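Local coordinates for protein succinate-semialdehyde dehydrogenase (Streptococcus pyogenes MGAS1882, PDB 4OGD) that probably catalyses the oxidation of succinic semialdehyde to succinate, using NADP+ as the cofactor, at residues Phe236-Ala242 with Thr391-Asn396; Leu251-Arg255 with Ser266-Ile270. All coordinates share one frame; numbering follows the deposited sequence.

Contact 1. Residues Phe236-Ala242 with Thr391-Asn396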
loop_
_atom_site.group_PDB
_atom_site.type_symbol
_atom_site.label_atom_id
_atom_site.label_comp_id
_atom_site.label_asym_id
_atom_site.label_seq_id
_atom_site.Cartn_x
_atom_site.Cartn_y
_atom_site.Cartn_z
ATOM N N PHE A 236 11.189 -5.360 -24.648
ATOM C CA PHE A 236 11.518 -4.289 -25.579
ATOM C C PHE A 236 10.969 -4.804 -26.908
ATOM O O PHE A 236 11.549 -5.706 -27.514
ATOM C CB PHE A 236 13.052 -4.133 -25.589
ATOM C CG PHE A 236 13.594 -2.997 -26.445
ATOM C CD1 PHE A 236 13.477 -3.015 -27.828
ATOM C CD2 PHE A 236 14.313 -1.957 -25.855
ATOM C CE1 PHE A 236 14.019 -1.990 -28.611
ATOM C CE2 PHE A 236 14.862 -0.930 -26.621
ATOM C CZ PHE A 236 14.719 -0.942 -27.998
ATOM N N ILE A 237 9.824 -4.259 -27.326
ATOM C CA ILE A 237 9.051 -4.813 -28.442
ATOM C C ILE A 237 9.259 -3.990 -29.710
ATOM O O ILE A 237 8.945 -2.795 -29.751
ATOM C CB ILE A 237 7.554 -4.841 -28.114
ATOM C CG1 ILE A 237 7.305 -5.497 -26.751
ATOM C CG2 ILE A 237 6.784 -5.568 -29.215
ATOM C CD1 ILE A 237 5.844 -5.456 -26.312
ATOM N N ILE A 238 9.798 -4.635 -30.738
ATOM C CA ILE A 238 10.090 -3.970 -32.001
ATOM C C ILE A 238 8.942 -4.202 -32.981
ATOM O O ILE A 238 8.791 -5.300 -33.521
ATOM C CB ILE A 238 11.415 -4.487 -32.584
ATOM C CG1 ILE A 238 12.540 -4.306 -31.564
ATOM C CG2 ILE A 238 11.758 -3.774 -33.890
ATOM C CD1 ILE A 238 13.845 -4.897 -32.008
ATOM N N LEU A 239 8.119 -3.177 -33.189
ATOM C CA LEU A 239 6.948 -3.308 -34.057
ATOM C C LEU A 239 7.321 -3.272 -35.533
ATOM O O LEU A 239 8.468 -2.976 -35.903
ATOM C CB LEU A 239 5.906 -2.227 -33.747
ATOM C CG LEU A 239 5.397 -2.206 -32.305
ATOM C CD1 LEU A 239 4.213 -1.269 -32.158
ATOM C CD2 LEU A 239 5.018 -3.608 -31.874
ATOM N N ASP A 240 6.339 -3.577 -36.376
ATOM C CA ASP A 240 6.575 -3.690 -37.814
ATOM C C ASP A 240 6.934 -2.370 -38.497
ATOM O O ASP A 240 7.371 -2.358 -39.651
ATOM C CB ASP A 240 5.379 -4.371 -38.509
ATOM C CG ASP A 240 4.065 -3.614 -38.330
ATOM O OD1 ASP A 240 4.049 -2.513 -37.744
ATOM O OD2 ASP A 240 3.023 -4.127 -38.790
ATOM N N ASP A 241 6.753 -1.260 -37.785
ATOM C CA ASP A 241 7.074 0.063 -38.322
ATOM C C ASP A 241 8.171 0.769 -37.520
ATOM O O ASP A 241 8.262 1.998 -37.525
ATOM C CB ASP A 241 5.819 0.941 -38.401
ATOM C CG ASP A 241 5.092 1.048 -37.076
ATOM O OD1 ASP A 241 5.648 0.590 -36.053
ATOM O OD2 ASP A 241 3.962 1.594 -37.054
ATOM N N ALA A 242 8.995 -0.012 -36.829
ATOM C CA ALA A 242 10.115 0.539 -36.065
ATOM C C ALA A 242 11.092 1.290 -36.963
ATOM O O ALA A 242 11.317 0.898 -38.108
ATOM C CB ALA A 242 10.843 -0.561 -35.316
ATOM N N THR A 391 9.668 -1.393 -23.446
ATOM C CA THR A 391 9.827 -0.434 -24.528
ATOM C C THR A 391 8.949 -0.827 -25.690
ATOM O O THR A 391 8.821 -2.013 -25.985
ATOM C CB THR A 391 11.285 -0.412 -25.002
ATOM O OG1 THR A 391 12.104 0.176 -23.985
ATOM C CG2 THR A 391 11.450 0.378 -26.314
ATOM N N ILE A 392 8.321 0.156 -26.325
ATOM C CA ILE A 392 7.660 -0.085 -27.603
ATOM C C ILE A 392 8.380 0.739 -28.662
ATOM O O ILE A 392 8.482 1.966 -28.537
ATOM C CB ILE A 392 6.171 0.317 -27.592
ATOM C CG1 ILE A 392 5.410 -0.332 -26.429
ATOM C CG2 ILE A 392 5.534 -0.023 -28.939
ATOM C CD1 ILE A 392 5.445 -1.845 -26.423
ATOM N N PHE A 393 8.899 0.058 -29.685
ATOM C CA PHE A 393 9.598 0.722 -30.781
ATOM C C PHE A 393 8.725 0.757 -32.027
ATOM O O PHE A 393 8.431 -0.281 -32.630
ATOM C CB PHE A 393 10.949 0.052 -31.066
ATOM C CG PHE A 393 12.084 1.020 -31.086
ATOM C CD1 PHE A 393 12.396 1.712 -32.247
ATOM C CD2 PHE A 393 12.804 1.284 -29.933
ATOM C CE1 PHE A 393 13.425 2.622 -32.266
ATOM C CE2 PHE A 393 13.833 2.195 -29.945
ATOM C CZ PHE A 393 14.141 2.870 -31.116
ATOM N N SER A 394 8.301 1.964 -32.390
ATOM C CA SER A 394 7.382 2.180 -33.499
ATOM C C SER A 394 7.468 3.619 -33.989
ATOM O O SER A 394 7.496 4.555 -33.185
ATOM C CB SER A 394 5.947 1.876 -33.067
ATOM O OG SER A 394 5.024 2.252 -34.084
ATOM N N SER A 395 7.497 3.804 -35.307
ATOM C CA SER A 395 7.570 5.153 -35.866
ATOM C C SER A 395 6.207 5.837 -35.924
ATOM O O SER A 395 6.107 7.002 -36.308
ATOM C CB SER A 395 8.200 5.133 -37.260
ATOM O OG SER A 395 7.400 4.387 -38.157
ATOM N N ASN A 396 5.150 5.117 -35.558
ATOM C CA ASN A 396 3.829 5.727 -35.497
ATOM C C ASN A 396 3.433 5.906 -34.040
ATOM O O ASN A 396 3.297 4.926 -33.310
ATOM C CB ASN A 396 2.797 4.876 -36.238
ATOM C CG ASN A 396 1.429 5.530 -36.276
ATOM O OD1 ASN A 396 0.687 5.515 -35.293
ATOM N ND2 ASN A 396 1.087 6.115 -37.418
#
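F236 and T391 pair across two neighbouring parallel strands, where T391 CG2 sits over the centre of the F236 ring, 3.7 Å from its centroid in a CH-pi contact. CG of F236 is anti to the backbone N (chi1 -176°), which lays the ring alongside its neighbours across the strands. F393, on the same sheet face, meets it rim to rim: CZ of F236 comes within 3.5 Å of F393 CD2, with the ring planes only 19° apart. A242 CB approaches the edge of the F393 ring, and V250 of helix 244-256 also packs on F393.

The other sheet face carries I237 and I392, methyl to methyl (CD1 to CD1, 3.6 Å); just past the strand, L239 CD1 reaches I392 CG2, and helices 374-382 and 397-406 supply further neighbours there. Between the two faces a ladder runs from I237 N to T391 O, from F393 N to I237 O and from L239 N to F393 O.

Beyond the strands the packing gives way to a more exposed, polar end. A type I turn from L239 to A242 presents D241, whose backbone O accepts twice from S395: from OG at 2.6 Å in the carbonyl plane, and from N well above that plane. S394 OG gives its proton to D241 OD1 (2.7 Å) from above the carboxylate plane and accepts from N396 N, closing an ST turn. H399 ND1 is hydrogen-bonded to D241 OD2, so the carboxylate is held through both oxygens. The backbone ladder thus sets the register, apolar side chains seal both faces, and side-chain hydrogen bonds join the loops where the strands end.

Contact 2. Residues Leu251-Arg255 with Ser266-Ile270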
loop_
_atom_site.group_PDB
_atom_site.type_symbol
_atom_site.label_atom_id
_atom_site.label_comp_id
_atom_site.label_asym_id
_atom_site.label_seq_id
_atom_site.Cartn_x
_atom_site.Cartn_y
_atom_site.Cartn_z
ATOM N N LEU A 251 20.354 0.732 -28.385
ATOM C CA LEU A 251 20.512 -0.659 -27.949
ATOM C C LEU A 251 21.575 -0.882 -26.870
ATOM O O LEU A 251 21.336 -1.636 -25.924
ATOM C CB LEU A 251 20.743 -1.607 -29.134
ATOM C CG LEU A 251 19.553 -1.931 -30.039
ATOM C CD1 LEU A 251 20.009 -2.858 -31.151
ATOM C CD2 LEU A 251 18.388 -2.569 -29.279
ATOM N N TYR A 252 22.741 -0.244 -27.007
ATOM C CA TYR A 252 23.817 -0.448 -26.041
ATOM C C TYR A 252 23.353 -0.033 -24.648
ATOM O O TYR A 252 23.451 -0.802 -23.693
ATOM C CB TYR A 252 25.077 0.333 -26.437
ATOM C CG TYR A 252 26.305 -0.131 -25.687
ATOM C CD1 TYR A 252 27.181 -1.044 -26.255
ATOM C CD2 TYR A 252 26.573 0.325 -24.401
ATOM C CE1 TYR A 252 28.304 -1.483 -25.570
ATOM C CE2 TYR A 252 27.684 -0.113 -23.704
ATOM C CZ TYR A 252 28.546 -1.012 -24.295
ATOM O OH TYR A 252 29.654 -1.443 -23.601
ATOM N N PHE A 253 22.828 1.182 -24.544
ATOM C CA PHE A 253 22.279 1.650 -23.277
ATOM C C PHE A 253 21.203 0.704 -22.757
ATOM O O PHE A 253 21.188 0.356 -21.570
ATOM C CB PHE A 253 21.680 3.048 -23.423
ATOM C CG PHE A 253 20.787 3.438 -22.279
ATOM C CD1 PHE A 253 21.326 3.914 -21.094
ATOM C CD2 PHE A 253 19.408 3.302 -22.377
ATOM C CE1 PHE A 253 20.507 4.255 -20.027
ATOM C CE2 PHE A 253 18.585 3.635 -21.315
ATOM C CZ PHE A 253 19.130 4.112 -20.145
ATOM N N SER A 254 20.307 0.287 -23.642
ATOM C CA SER A 254 19.120 -0.444 -23.195
ATOM C C SER A 254 19.410 -1.735 -22.457
ATOM O O SER A 254 18.657 -2.094 -21.552
ATOM C CB SER A 254 18.157 -0.695 -24.356
ATOM O OG SER A 254 17.623 0.541 -24.803
ATOM N N ARG A 255 20.482 -2.431 -22.827
ATOM C CA ARG A 255 20.809 -3.690 -22.156
ATOM C C ARG A 255 22.117 -3.676 -21.365
ATOM O O ARG A 255 22.271 -4.443 -20.413
ATOM C CB ARG A 255 20.799 -4.874 -23.138
ATOM C CG ARG A 255 20.873 -6.250 -22.451
ATOM C CD ARG A 255 19.820 -6.383 -21.346
ATOM N NE ARG A 255 19.792 -7.727 -20.778
ATOM C CZ ARG A 255 19.849 -8.002 -19.479
ATOM N NH1 ARG A 255 19.928 -7.019 -18.589
ATOM N NH2 ARG A 255 19.823 -9.266 -19.066
ATOM N N SER A 266 16.538 -3.686 -20.587
ATOM C CA SER A 266 15.717 -4.239 -21.662
ATOM C C SER A 266 16.046 -5.715 -21.866
ATOM O O SER A 266 16.790 -6.074 -22.777
ATOM C CB SER A 266 15.945 -3.441 -22.946
ATOM O OG SER A 266 15.565 -2.085 -22.740
ATOM N N LYS A 267 15.480 -6.570 -21.017
ATOM C CA LYS A 267 15.969 -7.940 -20.891
ATOM C C LYS A 267 15.411 -8.908 -21.923
ATOM O O LYS A 267 16.071 -9.883 -22.276
ATOM C CB LYS A 267 15.740 -8.475 -19.473
ATOM C CG LYS A 267 16.351 -7.596 -18.404
ATOM C CD LYS A 267 16.596 -8.365 -17.114
ATOM C CE LYS A 267 17.208 -7.453 -16.031
ATOM N NZ LYS A 267 16.153 -6.720 -15.237
ATOM N N ARG A 268 14.198 -8.656 -22.397
ATOM C CA ARG A 268 13.608 -9.520 -23.428
ATOM C C ARG A 268 13.307 -8.709 -24.671
ATOM O O ARG A 268 12.332 -7.964 -24.708
ATOM C CB ARG A 268 12.317 -10.197 -22.930
ATOM C CG ARG A 268 12.489 -11.126 -21.724
ATOM C CD ARG A 268 11.149 -11.780 -21.334
ATOM N NE ARG A 268 10.224 -10.774 -20.818
ATOM C CZ ARG A 268 8.915 -10.762 -21.045
ATOM N NH1 ARG A 268 8.345 -11.715 -21.776
ATOM N NH2 ARG A 268 8.177 -9.786 -20.542
ATOM N N PHE A 269 14.140 -8.855 -25.695
ATOM C CA PHE A 269 13.850 -8.226 -26.966
ATOM C C PHE A 269 12.858 -9.093 -27.708
ATOM O O PHE A 269 13.108 -10.274 -27.919
ATOM C CB PHE A 269 15.128 -8.072 -27.790
ATOM C CG PHE A 269 16.069 -7.032 -27.249
ATOM C CD1 PHE A 269 15.773 -5.680 -27.378
ATOM C CD2 PHE A 269 17.246 -7.403 -26.610
ATOM C CE1 PHE A 269 16.641 -4.707 -26.887
ATOM C CE2 PHE A 269 18.123 -6.425 -26.106
ATOM C CZ PHE A 269 17.815 -5.081 -26.249
ATOM N N ILE A 270 11.725 -8.518 -28.082
ATOM C CA ILE A 270 10.703 -9.276 -28.789
ATOM C C ILE A 270 10.644 -8.775 -30.232
ATOM O O ILE A 270 10.368 -7.603 -30.474
ATOM C CB ILE A 270 9.356 -9.145 -28.070
ATOM C CG1 ILE A 270 9.489 -9.701 -26.644
ATOM C CG2 ILE A 270 8.271 -9.896 -28.812
ATOM C CD1 ILE A 270 8.197 -9.643 -25.846
HETATM O O HOH W 1 18.189 -8.483 -23.452
#
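S254 O accepts a hydrogen bond from S266 N (2.8 Å, 165° at the hydrogen), tying the last part of helix 244-256 to the chain entering strand 268-272. The two serine side chains meet beside this bond, S254 CB lying 3.4 Å from S266 OG, while S254 OG turns back to V250 O in its own helix.

R255 can be followed outward. Its CB stands at the edge of the F269 ring, 4.3 Å from CE2. CG is anti to the backbone N, and a bend at chi2 (51°) then swings the chain across the incoming segment, so that CD rests 3.4 Å from S266 O. NE has a weak link to a water that also lies within hydrogen-bonding distance of S266 O. CZ comes 3.7 Å from K267 CG, which lies over one guanidinium face, toward its rim; the two side chains cross at about a right angle. At the tip, NH1 approaches the same CG at 3.6 Å. Hydrogen bonds from NE to V365 O, from NH1 to S265 OG and from NH2 to I361 O let neutral oxygens grip all three nitrogens and fix the rotation of the buried group. The K267 amine bends away to a salt bridge with E360, probably easing the effect of two positive groups so near each other.

One turn earlier in the helix, the L251 and F269 side chains cross obliquely, CD2 meeting CE1 at 3.7 Å, and S266 O lies over one face of the F269 ring, offset toward the rim. The arrangement belongs to a beta-alpha-beta unit, strand 235-238, helix 244-256 and strand 268-272, in the aldehyde dehydrogenase fold: the helix packs against the sheet at the point where the chain returns to it.

In the fold
Both contacts are largely buried and serve the same mixed sheet, but contact 1 joins two of its neighbouring strands, whereas contact 2 joins a helix to the chain entering a third. Strand 235-238 links them: F236 bonds through its backbone to R268 and I270 on one side while pairing with 391-393 on the other, and its ring meets F269 edge-to-face. Contact 2 is nested within the loop that contact 1 closes. Every touching residue of contact 2 is buried, and its charged arginine is met by backbone carbonyls and a serine hydroxyl; contact 1 instead runs from an apolar strand core to a polar, partly exposed end, where a carboxylate and serines do the binding.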